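Sugar kinase, pfkB family (Thermotoga maritima, PDB 2AJR) probably phosphorylates a sugar phosphate, perhaps fructose 1-phosphate, with ATP as phosphoryl donor, in the manner of pfkB-family carbohydrate kinases. Local coordinates at residues 31-34 against 35-38; 138-141 against 142-146; 182-185 against 186-189. All blocks are in the same frame, centred on the assembly; numbering follows the deposited sequence.

Contact 1 (31-34 against 35-38); sequences DFQV and NRLY
The phenol oxygen of Tyr38 reaches back across the turn to the main chain of Gln33, where Gln33 N donates to Tyr38 OH over 2.7 Å in an almost straight bond (170° at the hydrogen). Gln33 O attends the same ring differently: it lies at the edge and in the plane of the phenol, 3.5 Å from Tyr38 CE2. The side chain gets there because Tyr38 turns its CG anti to its own carbonyl carbon (chi1 -61°), from a CB already directed toward the preceding residues. Phe32 completes this tight part. Its buried ring meets the tyrosine ring obliquely, planes 54° apart, with Phe32 CD1 only 3.6 Å from Tyr38 CE2 and CE1 resting near the same carbon. A hydroxyl held by the backbone, together with a phenyl rim against the ring, should leave the phenol little freedom to swing.

The turn projects from the lid of this ribokinase-type kinase, linking strand 22-28 of its small sheet to strand 37-39. Leu37 and Tyr38 pair in a parallel ladder with a strand of the second subunit, so the sheet there runs on across the dimer interface, as in the beta-clasp of ribokinase relatives. Phe32 also packs on Val34 of that subunit.

The other side is looser. Arg36, exposed to solvent, runs alongside Gln33 in the same direction and lays its guanidinium near the aliphatic part of that chain, Arg36 NH1 standing 3.4 Å from Gln33 CB. The guanidinium and the Gln33 amide are turned steeply against each other. Asn35, though exposed, is tied to the second subunit: its OD1 accepts from Ile118 N there, while Asn35 N donates to Thr119 OG1 of the same subunit.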
ATOM      1  N   ASP A  31      -0.918   6.104 -17.903  1.00 35.10           N
ATOM      2  CA  ASP A  31       0.160   5.304 -18.514  1.00 34.35           C
ATOM      3  C   ASP A  31       0.976   4.604 -17.460  1.00 31.76           C
ATOM      4  O   ASP A  31       2.192   4.668 -17.445  1.00 30.59           O
ATOM      5  CB  ASP A  31       1.059   6.132 -19.440  1.00 34.82           C
ATOM      6  CG  ASP A  31       0.379   6.479 -20.754  1.00 41.26           C
ATOM      7  OD1 ASP A  31      -0.263   5.590 -21.367  1.00 46.68           O
ATOM      8  OD2 ASP A  31       0.487   7.650 -21.171  1.00 46.66           O
ATOM      9  N   PHE A  32       0.273   3.919 -16.576  1.00 31.87           N
ATOM     10  CA  PHE A  32       0.913   3.105 -15.576  1.00 31.12           C
ATOM     11  C   PHE A  32       1.531   1.882 -16.245  1.00 31.30           C
ATOM     12  O   PHE A  32       0.841   1.092 -16.925  1.00 30.76           O
ATOM     13  CB  PHE A  32      -0.107   2.676 -14.530  1.00 31.34           C
ATOM     14  CG  PHE A  32       0.453   1.763 -13.477  1.00 34.45           C
ATOM     15  CD1 PHE A  32       1.572   2.134 -12.738  1.00 33.58           C
ATOM     16  CD2 PHE A  32      -0.150   0.539 -13.211  1.00 36.03           C
ATOM     17  CE1 PHE A  32       2.089   1.295 -11.762  1.00 35.61           C
ATOM     18  CE2 PHE A  32       0.345  -0.302 -12.225  1.00 34.98           C
ATOM     19  CZ  PHE A  32       1.474   0.072 -11.501  1.00 35.99           C
ATOM     20  N   GLN A  33       2.837   1.745 -16.064  1.00 31.05           N
ATOM     21  CA  GLN A  33       3.547   0.561 -16.496  1.00 31.76           C
ATOM     22  C   GLN A  33       4.496   0.075 -15.411  1.00 31.14           C
ATOM     23  O   GLN A  33       4.876   0.796 -14.493  1.00 31.31           O
ATOM     24  CB  GLN A  33       4.311   0.804 -17.806  1.00 32.54           C
ATOM     25  CG  GLN A  33       3.415   1.152 -19.018  1.00 40.31           C
ATOM     26  CD  GLN A  33       2.376   0.058 -19.355  1.00 49.47           C
ATOM     27  OE1 GLN A  33       2.490  -1.096 -18.915  1.00 54.61           O
ATOM     28  NE2 GLN A  33       1.360   0.428 -20.135  1.00 49.08           N
ATOM     29  N   VAL A  34       4.868  -1.179 -15.562  1.00 30.71           N
ATOM     30  CA  VAL A  34       5.603  -1.934 -14.582  1.00 29.19           C
ATOM     31  C   VAL A  34       7.085  -1.552 -14.655  1.00 28.06           C
ATOM     32  O   VAL A  34       7.555  -1.107 -15.694  1.00 29.62           O
ATOM     33  CB  VAL A  34       5.338  -3.442 -14.870  1.00 28.78           C
ATOM     34  CG1 VAL A  34       6.624  -4.265 -14.895  1.00 29.82           C
ATOM     35  CG2 VAL A  34       4.300  -3.960 -13.909  1.00 29.09           C
ATOM     36  N   ASN A  35       7.803  -1.699 -13.550  1.00 26.99           N
ATOM     37  CA  ASN A  35       9.249  -1.414 -13.506  1.00 29.04           C
ATOM     38  C   ASN A  35       9.609   0.077 -13.685  1.00 29.44           C
ATOM     39  O   ASN A  35      10.591   0.404 -14.342  1.00 28.38           O
ATOM     40  CB  ASN A  35       9.994  -2.262 -14.555  1.00 28.01           C
ATOM     41  CG  ASN A  35      11.467  -2.489 -14.207  1.00 26.29           C
ATOM     42  OD1 ASN A  35      11.856  -2.536 -13.042  1.00 25.60           O
ATOM     43  ND2 ASN A  35      12.281  -2.654 -15.226  1.00 20.19           N
ATOM     44  N   ARG A  36       8.807   0.967 -13.103  1.00 30.94           N
ATOM     45  CA  ARG A  36       9.100   2.402 -13.068  1.00 31.39           C
ATOM     46  C   ARG A  36       8.724   2.996 -11.707  1.00 29.16           C
ATOM     47  O   ARG A  36       7.884   2.455 -10.982  1.00 25.78           O
ATOM     48  CB  ARG A  36       8.359   3.140 -14.189  1.00 32.62           C
ATOM     49  CG  ARG A  36       8.706   2.645 -15.593  1.00 36.80           C
ATOM     50  CD  ARG A  36       8.702   3.731 -16.652  1.00 38.81           C
ATOM     51  NE  ARG A  36       8.253   3.188 -17.938  1.00 50.95           N
ATOM     52  CZ  ARG A  36       6.989   3.188 -18.380  1.00 51.94           C
ATOM     53  NH1 ARG A  36       6.001   3.730 -17.665  1.00 56.25           N
ATOM     54  NH2 ARG A  36       6.701   2.648 -19.558  1.00 47.82           N
ATOM     55  N   LEU A  37       9.383   4.099 -11.358  1.00 29.68           N
ATOM     56  CA  LEU A  37       9.083   4.847 -10.132  1.00 28.42           C
ATOM     57  C   LEU A  37       8.080   5.940 -10.442  1.00 28.01           C
ATOM     58  O   LEU A  37       8.282   6.707 -11.364  1.00 29.61           O
ATOM     59  CB  LEU A  37      10.353   5.473  -9.568  1.00 27.88           C
ATOM     60  CG  LEU A  37      10.189   6.531  -8.458  1.00 30.42           C
ATOM     61  CD1 LEU A  37       9.408   6.002  -7.263  1.00 26.96           C
ATOM     62  CD2 LEU A  37      11.549   7.046  -8.027  1.00 27.36           C
ATOM     63  N   TYR A  38       7.000   6.014  -9.682  1.00 28.51           N
ATOM     64  CA  TYR A  38       6.045   7.110  -9.829  1.00 29.65           C
ATOM     65  C   TYR A  38       5.997   7.985  -8.577  1.00 31.13           C
ATOM     66  O   TYR A  38       5.825   7.481  -7.475  1.00 30.31           O
ATOM     67  CB  TYR A  38       4.658   6.572 -10.125  1.00 28.98           C
ATOM     68  CG  TYR A  38       4.599   5.782 -11.396  1.00 32.61           C
ATOM     69  CD1 TYR A  38       4.342   6.410 -12.614  1.00 34.33           C
ATOM     70  CD2 TYR A  38       4.830   4.410 -11.396  1.00 32.08           C
ATOM     71  CE1 TYR A  38       4.294   5.687 -13.791  1.00 33.49           C
ATOM     72  CE2 TYR A  38       4.795   3.683 -12.572  1.00 33.58           C
ATOM     73  CZ  TYR A  38       4.522   4.325 -13.766  1.00 32.03           C
ATOM     74  OH  TYR A  38       4.475   3.609 -14.939  1.00 30.96           O
TER

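Contact 2 (138-141 against 142-146); sequences RRYK and MTLSK
One face of the Tyr140 ring carries Leu144, whose CG stands 4.1 Å above the ring plane, displaced toward the rim, in a CH-pi contact 19° off the ring normal. Both leucine methyls follow: Leu144 CD1 comes to 3.5 Å from Tyr140 CE2, and CD2 lies over the CZ and OH end. This is the i to i+4 pairing of an alpha-helix, near the end of helix 130-144. Tyr140 holds CG anti to its backbone N (chi1 178°), which swings the ring outward with a slight lean toward the C-terminal end, to the side chain one turn on. The pair faces inward, against Leu15 of strand 14-18 and Leu171 of helix 164-174, and the phenol hydrogen-bonds to Leu168 O. A leucine replacing Tyr140 would probably leave Leu168 O without its hydroxyl mate and open a gap over Leu144.

One turn of backbone is reinforced by a side chain. Arg139 O accepts from Thr143 N at 3.1 Å and from Thr143 OG1 at 2.8 Å, the two donors arriving from opposite faces of the carbonyl plane. Leu144 N, by contrast, divides weakly between Tyr140 O and Lys141 O. On the exposed side, Arg138 and Met142, present as selenomethionine, lie side by side and point the same way, Met142 CE touching Arg138 CD at 3.5 Å.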
ATOM      1  N   ARG A 138     -22.431 -13.927  18.584  1.00 34.46           N
ATOM      2  CA  ARG A 138     -23.200 -13.498  19.732  1.00 34.59           C
ATOM      3  C   ARG A 138     -23.739 -12.070  19.521  1.00 35.05           C
ATOM      4  O   ARG A 138     -24.896 -11.788  19.841  1.00 36.40           O
ATOM      5  CB  ARG A 138     -22.296 -13.601  20.961  1.00 34.95           C
ATOM      6  CG  ARG A 138     -22.980 -13.887  22.275  1.00 38.08           C
ATOM      7  CD  ARG A 138     -23.512 -12.627  22.905  1.00 43.64           C
ATOM      8  NE  ARG A 138     -23.061 -12.497  24.284  1.00 48.78           N
ATOM      9  CZ  ARG A 138     -21.901 -11.966  24.665  1.00 47.78           C
ATOM     10  NH1 ARG A 138     -21.019 -11.499  23.790  1.00 54.72           N
ATOM     11  NH2 ARG A 138     -21.612 -11.909  25.944  1.00 45.86           N
ATOM     12  N   ARG A 139     -22.919 -11.182  18.968  1.00 34.25           N
ATOM     13  CA  ARG A 139     -23.358  -9.814  18.646  1.00 33.52           C
ATOM     14  C   ARG A 139     -24.289  -9.778  17.452  1.00 31.96           C
ATOM     15  O   ARG A 139     -25.195  -8.942  17.383  1.00 30.90           O
ATOM     16  CB  ARG A 139     -22.178  -8.933  18.286  1.00 32.79           C
ATOM     17  CG  ARG A 139     -21.331  -8.520  19.417  1.00 36.17           C
ATOM     18  CD  ARG A 139     -20.490  -7.332  18.991  1.00 40.70           C
ATOM     19  NE  ARG A 139     -19.654  -6.871  20.086  1.00 38.33           N
ATOM     20  CZ  ARG A 139     -18.563  -6.136  19.949  1.00 41.34           C
ATOM     21  NH1 ARG A 139     -18.146  -5.743  18.754  1.00 47.69           N
ATOM     22  NH2 ARG A 139     -17.878  -5.795  21.023  1.00 45.28           N
ATOM     23  N   TYR A 140     -24.011 -10.639  16.481  1.00 31.95           N
ATOM     24  CA  TYR A 140     -24.844 -10.747  15.286  1.00 32.50           C
ATOM     25  C   TYR A 140     -26.292 -11.076  15.683  1.00 33.22           C
ATOM     26  O   TYR A 140     -27.222 -10.401  15.243  1.00 31.73           O
ATOM     27  CB  TYR A 140     -24.278 -11.805  14.326  1.00 31.93           C
ATOM     28  CG  TYR A 140     -25.098 -12.024  13.072  1.00 31.09           C
ATOM     29  CD1 TYR A 140     -25.068 -11.116  12.023  1.00 30.88           C
ATOM     30  CD2 TYR A 140     -25.910 -13.147  12.939  1.00 35.73           C
ATOM     31  CE1 TYR A 140     -25.830 -11.318  10.866  1.00 32.91           C
ATOM     32  CE2 TYR A 140     -26.671 -13.358  11.792  1.00 40.11           C
ATOM     33  CZ  TYR A 140     -26.625 -12.447  10.757  1.00 36.34           C
ATOM     34  OH  TYR A 140     -27.389 -12.681   9.628  1.00 36.51           O
ATOM     35  N   LYS A 141     -26.464 -12.092  16.527  1.00 34.23           N
ATOM     36  CA  LYS A 141     -27.799 -12.488  17.009  1.00 37.86           C
ATOM     37  C   LYS A 141     -28.514 -11.319  17.654  1.00 38.68           C
ATOM     38  O   LYS A 141     -29.683 -11.095  17.408  1.00 38.89           O
ATOM     39  CB  LYS A 141     -27.716 -13.652  18.013  1.00 36.70           C
ATOM     40  CG  LYS A 141     -27.322 -14.970  17.374  1.00 38.57           C
ATOM     41  CD  LYS A 141     -26.877 -16.014  18.394  1.00 41.45           C
ATOM     42  CE  LYS A 141     -26.293 -17.262  17.707  1.00 46.34           C
ATOM     43  NZ  LYS A 141     -25.357 -18.019  18.597  1.00 50.52           N
HETATM   44  N   MSE A 142     -27.798 -10.559  18.467  1.00 40.90           N
HETATM   45  CA  MSE A 142     -28.425  -9.474  19.183  1.00 44.82           C
HETATM   46  C   MSE A 142     -28.920  -8.404  18.228  1.00 43.01           C
HETATM   47  O   MSE A 142     -30.038  -7.933  18.354  1.00 45.76           O
HETATM   48  CB  MSE A 142     -27.479  -8.915  20.235  1.00 43.41           C
HETATM   49  CG  MSE A 142     -27.298  -9.898  21.385  1.00 46.02           C
HETATM   50 SE   MSE A 142     -25.915  -9.443  22.717  1.00 57.16          SE
HETATM   51  CE  MSE A 142     -26.353 -10.868  24.051  1.00 40.47           C
ATOM     52  N   THR A 143     -28.119  -8.064  17.235  1.00 41.32           N
ATOM     53  CA  THR A 143     -28.485  -7.012  16.311  1.00 40.49           C
ATOM     54  C   THR A 143     -29.700  -7.362  15.423  1.00 41.12           C
ATOM     55  O   THR A 143     -30.415  -6.470  14.960  1.00 40.36           O
ATOM     56  CB  THR A 143     -27.280  -6.667  15.448  1.00 41.31           C
ATOM     57  OG1 THR A 143     -26.123  -6.542  16.291  1.00 38.45           O
ATOM     58  CG2 THR A 143     -27.510  -5.372  14.691  1.00 41.26           C
ATOM     59  N   LEU A 144     -29.938  -8.654  15.197  1.00 41.26           N
ATOM     60  CA  LEU A 144     -30.995  -9.102  14.272  1.00 41.39           C
ATOM     61  C   LEU A 144     -32.418  -8.669  14.692  1.00 42.62           C
ATOM     62  O   LEU A 144     -33.255  -8.336  13.843  1.00 43.42           O
ATOM     63  CB  LEU A 144     -30.938 -10.626  14.075  1.00 40.35           C
ATOM     64  CG  LEU A 144     -29.816 -11.189  13.188  1.00 36.93           C
ATOM     65  CD1 LEU A 144     -29.866 -12.698  13.150  1.00 34.83           C
ATOM     66  CD2 LEU A 144     -29.866 -10.638  11.774  1.00 35.59           C
ATOM     67  N   SER A 145     -32.691  -8.647  15.990  1.00 41.93           N
ATOM     68  CA  SER A 145     -33.991  -8.190  16.453  1.00 42.00           C
ATOM     69  C   SER A 145     -34.168  -6.670  16.280  1.00 41.82           C
ATOM     70  O   SER A 145     -35.297  -6.177  16.259  1.00 42.57           O
ATOM     71  CB  SER A 145     -34.200  -8.580  17.911  1.00 41.24           C
ATOM     72  OG  SER A 145     -33.256  -7.915  18.716  1.00 41.97           O
ATOM     73  N   LYS A 146     -33.067  -5.932  16.166  1.00 41.10           N
ATOM     74  CA  LYS A 146     -33.136  -4.483  15.977  1.00 40.25           C
ATOM     75  C   LYS A 146     -33.304  -4.082  14.494  1.00 40.04           C
ATOM     76  O   LYS A 146     -33.552  -2.909  14.206  1.00 40.81           O
ATOM     77  CB  LYS A 146     -31.905  -3.806  16.598  1.00 36.28           C
TER

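Contact 3 (182-185 against 186-189); sequences EQTP and RLLE
Pro185 O receives the hydrogen of Glu189 N over 2.7 Å, at 174° the straighter of the two backbone bonds that start this helix. The other runs from Leu188 N to Thr184 O, 2.9 Å long. Together these two i to i+4 bonds form the first turn. Pro185, which has no N-H to place, suits a first-turn position where the backbone nitrogen has no preceding helical carbonyl to meet.

Thr184 occupies the N-cap position, yet its hydroxyl makes no capping bond. Instead Thr184 OG1, set between the backbone N and the carbonyl carbon (chi1 65°), lies 3.8 Å from Leu187 CG. The arrangement is a beta-to-alpha connection of the Rossmann-like core of the ribokinase fold: strand 178-182 of the central sheet ends at Glu182, and helix 185-193 begins three residues later.

Gln183 joins the two elements. Its side chain crosses that of Leu187 at about a right angle, with Gln183 NE2 4.0 Å from Leu187 CD1, while the same NE2 donates to Gly154 O and so fixes the amide against the neighbouring connection. Leu188 folds back over the incoming chain, its CD1 at 3.4 Å from Gln183 O, and packs on Pro203. At the more open side the charged ends turn to partners beyond the turn: Arg186 forms a salt bridge with Glu162, and Glu189 OE2 accepts from Leu213 N.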
ATOM      1  N   GLU A 182     -24.122 -11.148  -1.375  1.00 38.86           N
ATOM      2  CA  GLU A 182     -23.204 -11.078  -2.530  1.00 40.92           C
ATOM      3  C   GLU A 182     -21.874 -11.746  -2.161  1.00 39.31           C
ATOM      4  O   GLU A 182     -21.078 -11.164  -1.444  1.00 40.99           O
ATOM      5  CB  GLU A 182     -22.973  -9.622  -3.014  1.00 38.92           C
ATOM      6  CG  GLU A 182     -22.032  -9.522  -4.264  1.00 43.49           C
ATOM      7  CD  GLU A 182     -21.696  -8.082  -4.722  1.00 47.87           C
ATOM      8  OE1 GLU A 182     -21.677  -7.141  -3.888  1.00 64.33           O
ATOM      9  OE2 GLU A 182     -21.444  -7.903  -5.935  1.00 63.71           O
ATOM     10  N   GLN A 183     -21.630 -12.963  -2.641  1.00 38.81           N
ATOM     11  CA  GLN A 183     -20.389 -13.679  -2.325  1.00 39.02           C
ATOM     12  C   GLN A 183     -19.950 -14.557  -3.473  1.00 37.45           C
ATOM     13  O   GLN A 183     -20.725 -14.832  -4.366  1.00 39.32           O
ATOM     14  CB  GLN A 183     -20.558 -14.524  -1.063  1.00 36.46           C
ATOM     15  CG  GLN A 183     -20.695 -13.660   0.182  1.00 43.98           C
ATOM     16  CD  GLN A 183     -20.680 -14.434   1.502  1.00 43.34           C
ATOM     17  OE1 GLN A 183     -21.442 -15.375   1.694  1.00 44.49           O
ATOM     18  NE2 GLN A 183     -19.829 -13.998   2.433  1.00 52.35           N
ATOM     19  N   THR A 184     -18.702 -15.002  -3.430  1.00 36.96           N
ATOM     20  CA  THR A 184     -18.139 -15.852  -4.463  1.00 36.58           C
ATOM     21  C   THR A 184     -18.796 -17.243  -4.424  1.00 38.23           C
ATOM     22  O   THR A 184     -19.380 -17.640  -3.404  1.00 38.00           O
ATOM     23  CB  THR A 184     -16.598 -15.984  -4.314  1.00 36.39           C
ATOM     24  OG1 THR A 184     -16.284 -16.661  -3.086  1.00 39.26           O
ATOM     25  CG2 THR A 184     -15.920 -14.592  -4.341  1.00 25.32           C
ATOM     26  N   PRO A 185     -18.730 -17.978  -5.547  1.00 38.36           N
ATOM     27  CA  PRO A 185     -19.379 -19.283  -5.649  1.00 39.53           C
ATOM     28  C   PRO A 185     -19.060 -20.226  -4.500  1.00 41.09           C
ATOM     29  O   PRO A 185     -19.965 -20.843  -3.932  1.00 41.32           O
ATOM     30  CB  PRO A 185     -18.824 -19.835  -6.960  1.00 39.58           C
ATOM     31  CG  PRO A 185     -18.604 -18.626  -7.771  1.00 39.93           C
ATOM     32  CD  PRO A 185     -18.087 -17.600  -6.818  1.00 37.23           C
ATOM     33  N   ARG A 186     -17.782 -20.318  -4.154  1.00 43.14           N
ATOM     34  CA  ARG A 186     -17.326 -21.244  -3.127  1.00 43.37           C
ATOM     35  C   ARG A 186     -18.061 -20.981  -1.830  1.00 42.37           C
ATOM     36  O   ARG A 186     -18.608 -21.890  -1.225  1.00 43.45           O
ATOM     37  CB  ARG A 186     -15.818 -21.103  -2.921  1.00 45.76           C
ATOM     38  CG  ARG A 186     -15.181 -22.349  -2.346  1.00 56.77           C
ATOM     39  CD  ARG A 186     -13.798 -22.626  -2.949  1.00 66.69           C
ATOM     40  NE  ARG A 186     -13.037 -23.562  -2.117  1.00 71.82           N
ATOM     41  CZ  ARG A 186     -12.437 -23.243  -0.964  1.00 72.97           C
ATOM     42  NH1 ARG A 186     -12.492 -21.999  -0.476  1.00 69.65           N
ATOM     43  NH2 ARG A 186     -11.775 -24.180  -0.288  1.00 69.92           N
ATOM     44  N   LEU A 187     -18.113 -19.725  -1.416  1.00 40.55           N
ATOM     45  CA  LEU A 187     -18.878 -19.390  -0.228  1.00 38.69           C
ATOM     46  C   LEU A 187     -20.397 -19.599  -0.430  1.00 38.90           C
ATOM     47  O   LEU A 187     -21.069 -20.071   0.489  1.00 39.88           O
ATOM     48  CB  LEU A 187     -18.544 -17.967   0.260  1.00 37.92           C
ATOM     49  CG  LEU A 187     -17.048 -17.680   0.512  1.00 38.75           C
ATOM     50  CD1 LEU A 187     -16.815 -16.297   1.133  1.00 40.90           C
ATOM     51  CD2 LEU A 187     -16.395 -18.737   1.380  1.00 37.96           C
ATOM     52  N   LEU A 188     -20.936 -19.296  -1.611  1.00 36.04           N
ATOM     53  CA  LEU A 188     -22.383 -19.460  -1.834  1.00 37.52           C
ATOM     54  C   LEU A 188     -22.818 -20.926  -1.835  1.00 38.12           C
ATOM     55  O   LEU A 188     -23.902 -21.263  -1.375  1.00 37.01           O
ATOM     56  CB  LEU A 188     -22.831 -18.818  -3.156  1.00 38.01           C
ATOM     57  CG  LEU A 188     -22.921 -17.297  -3.199  1.00 39.01           C
ATOM     58  CD1 LEU A 188     -23.422 -16.840  -4.553  1.00 39.15           C
ATOM     59  CD2 LEU A 188     -23.845 -16.798  -2.073  1.00 41.46           C
ATOM     60  N   GLU A 189     -21.980 -21.780  -2.403  1.00 39.82           N
ATOM     61  CA  GLU A 189     -22.141 -23.242  -2.320  1.00 40.96           C
ATOM     62  C   GLU A 189     -22.424 -23.675  -0.865  1.00 40.10           C
ATOM     63  O   GLU A 189     -23.273 -24.512  -0.564  1.00 39.60           O
ATOM     64  CB  GLU A 189     -20.836 -23.903  -2.802  1.00 41.24           C
ATOM     65  CG  GLU A 189     -21.014 -25.089  -3.724  1.00 50.99           C
ATOM     66  CD  GLU A 189     -20.798 -24.750  -5.189  1.00 56.82           C
ATOM     67  OE1 GLU A 189     -19.724 -24.195  -5.524  1.00 60.81           O
ATOM     68  OE2 GLU A 189     -21.693 -25.066  -6.003  1.00 54.92           O
TER

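Overall arrangement
Read from the N terminus, the three contacts follow in series, none enclosing or crossing another. Contact 1 turns the chain between strands 22-28 and 37-39 in the lid, beside the second subunit. About 47 Å away between centres, and on the opposite side of the chain's centre, contact 2 lies near the end of helix 130-144, which covers strands 14-18, 93-100 and 149-153 of the large sheet. Contact 3 then starts helix 185-193 just after strand 178-182 of that sheet, next to strand 149-153; its nearest atoms are about 10 Å from those of contact 2. Contacts 2 and 3 thus belong to the alpha/beta core, contact 1 to the dimerising lid.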